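Probable transcriptional regulator, AsnC family (PDB 2DJW) is of unknown function but is a stand-alone RAM-domain protein, related to the ligand-binding domain of Lrp/AsnC transcriptional regulators, that can bind zinc. Local coordinates at residues R9-G12 / N13-Q16. Numbering follows the deposited sequence.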
ATOM      1  N   ARG A   9     -10.101   8.840 -10.737  1.00 39.81           N
ATOM      2  CA  ARG A   9      -9.355   9.841  -9.980  1.00 41.97           C
ATOM      3  C   ARG A   9      -8.875  10.961 -10.921  1.00 42.58           C
ATOM      4  O   ARG A   9      -7.933  10.772 -11.714  1.00 42.07           O
ATOM      5  CB  ARG A   9      -8.158   9.218  -9.252  1.00 42.16           C
ATOM      6  CG  ARG A   9      -7.140  10.249  -8.709  1.00 42.57           C
ATOM      7  CD  ARG A   9      -6.012   9.581  -7.964  1.00 43.88           C
ATOM      8  NE  ARG A   9      -6.564   8.653  -6.971  1.00 49.04           N
ATOM      9  CZ  ARG A   9      -6.392   7.329  -6.962  1.00 47.13           C
ATOM     10  NH1 ARG A   9      -5.629   6.726  -7.873  1.00 47.32           N
ATOM     11  NH2 ARG A   9      -6.974   6.616  -6.012  1.00 46.04           N
ATOM     12  N   PRO A  10      -9.548  12.122 -10.868  1.00 43.44           N
ATOM     13  CA  PRO A  10      -9.127  13.268 -11.675  1.00 43.25           C
ATOM     14  C   PRO A  10      -8.121  14.148 -10.946  1.00 43.40           C
ATOM     15  O   PRO A  10      -8.004  14.068  -9.707  1.00 43.12           O
ATOM     16  CB  PRO A  10     -10.427  14.040 -11.845  1.00 42.91           C
ATOM     17  CG  PRO A  10     -11.149  13.817 -10.558  1.00 43.07           C
ATOM     18  CD  PRO A  10     -10.750  12.438 -10.067  1.00 43.69           C
ATOM     19  N   ARG A  11      -7.414  14.986 -11.710  1.00 44.10           N
ATOM     20  CA  ARG A  11      -6.796  16.207 -11.152  1.00 44.79           C
ATOM     21  C   ARG A  11      -7.902  16.966 -10.416  1.00 44.93           C
ATOM     22  O   ARG A  11      -9.038  17.054 -10.910  1.00 44.82           O
ATOM     23  CB  ARG A  11      -6.196  17.084 -12.260  1.00 44.92           C
ATOM     24  CG  ARG A  11      -5.276  18.221 -11.746  1.00 45.69           C
ATOM     25  CD  ARG A  11      -5.085  19.343 -12.774  1.00 45.22           C
ATOM     26  NE  ARG A  11      -4.491  18.833 -14.001  1.00 47.98           N
ATOM     27  CZ  ARG A  11      -4.962  19.041 -15.227  1.00 48.79           C
ATOM     28  NH1 ARG A  11      -6.041  19.792 -15.426  1.00 48.62           N
ATOM     29  NH2 ARG A  11      -4.340  18.497 -16.269  1.00 49.14           N
ATOM     30  N   GLY A  12      -7.583  17.467  -9.226  1.00 45.21           N
ATOM     31  CA  GLY A  12      -8.564  18.105  -8.344  1.00 45.64           C
ATOM     32  C   GLY A  12      -9.374  19.257  -8.923  1.00 46.64           C
ATOM     33  O   GLY A  12     -10.540  19.432  -8.556  1.00 46.80           O
ATOM     34  N   ASN A  13      -8.774  20.054  -9.814  1.00 47.24           N
ATOM     35  CA  ASN A  13      -9.491  21.180 -10.466  1.00 47.53           C
ATOM     36  C   ASN A  13     -10.353  20.759 -11.667  1.00 46.81           C
ATOM     37  O   ASN A  13     -11.174  21.552 -12.192  1.00 46.95           O
ATOM     38  CB  ASN A  13      -8.525  22.314 -10.848  1.00 48.43           C
ATOM     39  CG  ASN A  13      -7.711  22.005 -12.088  1.00 50.94           C
ATOM     40  OD1 ASN A  13      -7.339  20.861 -12.340  1.00 54.93           O
ATOM     41  ND2 ASN A  13      -7.423  23.038 -12.873  1.00 54.23           N
ATOM     42  N   ARG A  14     -10.198  19.490 -12.055  1.00 44.98           N
ATOM     43  CA  ARG A  14     -10.931  18.908 -13.172  1.00 43.04           C
ATOM     44  C   ARG A  14     -12.187  18.129 -12.791  1.00 41.47           C
ATOM     45  O   ARG A  14     -12.939  17.711 -13.672  1.00 41.00           O
ATOM     46  CB  ARG A  14     -10.006  17.998 -13.957  1.00 43.22           C
ATOM     47  CG  ARG A  14      -8.812  18.703 -14.568  1.00 45.90           C
ATOM     48  CD  ARG A  14      -9.234  19.645 -15.702  1.00 49.48           C
ATOM     49  NE  ARG A  14      -9.888  18.944 -16.802  1.00 52.73           N
ATOM     50  CZ  ARG A  14     -10.754  19.510 -17.642  1.00 54.81           C
ATOM     51  NH1 ARG A  14     -11.073  20.803 -17.510  1.00 55.41           N
ATOM     52  NH2 ARG A  14     -11.300  18.787 -18.615  1.00 53.57           N
ATOM     53  N   VAL A  15     -12.416  17.931 -11.495  1.00 39.83           N
ATOM     54  CA  VAL A  15     -13.520  17.088 -11.021  1.00 38.28           C
ATOM     55  C   VAL A  15     -14.850  17.340 -11.767  1.00 37.96           C
ATOM     56  O   VAL A  15     -15.424  16.408 -12.351  1.00 37.45           O
ATOM     57  CB  VAL A  15     -13.693  17.165  -9.445  1.00 38.77           C
ATOM     58  CG1 VAL A  15     -14.959  16.440  -8.988  1.00 37.35           C
ATOM     59  CG2 VAL A  15     -12.469  16.582  -8.727  1.00 36.19           C
ATOM     60  N   GLN A  16     -15.318  18.589 -11.781  1.00 37.50           N
ATOM     61  CA  GLN A  16     -16.623  18.909 -12.378  1.00 37.40           C
ATOM     62  C   GLN A  16     -16.621  18.795 -13.892  1.00 37.18           C
ATOM     63  O   GLN A  16     -17.495  18.166 -14.477  1.00 37.96           O
ATOM     64  CB  GLN A  16     -17.099  20.286 -11.932  1.00 37.62           C
ATOM     65  CG  GLN A  16     -17.491  20.323 -10.491  1.00 36.97           C
ATOM     66  CD  GLN A  16     -17.823  21.707 -10.002  1.00 36.16           C
ATOM     67  OE1 GLN A  16     -18.993  22.060  -9.887  1.00 34.12           O
ATOM     68  NE2 GLN A  16     -16.797  22.478  -9.647  1.00 33.60           N
TER
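Arg11 and Arg14 meet through backbone and side chain alike as strand 2-10 gives way to helix 15-22. The backbone of Arg14 donates from N to Arg11 O at 2.9 Å, an i to i+3 bond with an N-H...O angle of 148°. Gly12 and Asn13 occupy the two positions between, and their backbone angles are those of a type I turn. It links the first strand to the first helix of the ferredoxin-like alpha/beta fold expected of this family's domain.

Among the charged side chains, NH1 of Arg11 comes up obliquely against the aliphatic part of Arg14, whose chain bends at chi2 and chi3, and lies 3.1 Å from Arg14 CG and 3.2 Å from Arg14 CD. The two guanidinium planes are turned 47° apart, and Arg11 NH1 stays 4.2 Å from Arg14 NE. Glu64 probably eases this proximity of like charges: its carboxylate forms a salt bridge with Arg11 NH2, while its backbone O accepts a hydrogen bond from Arg14 NE. An alanine in place of Arg14, lacking NE and the outer methylenes, is likely to leave Glu64 O without this donor and the NH1 side of the Arg11 guanidinium freer to shift, although Glu64 would still hold NH2.

The apolar contact is between Pro10 and Val15. Val15 CG2, placed anti to its own carbonyl carbon, reaches Pro10 CG at 3.6 Å, and both buried side chains also touch Asp39. Val15 also packs on Thr57 of a second subunit and Tyr78 of a third.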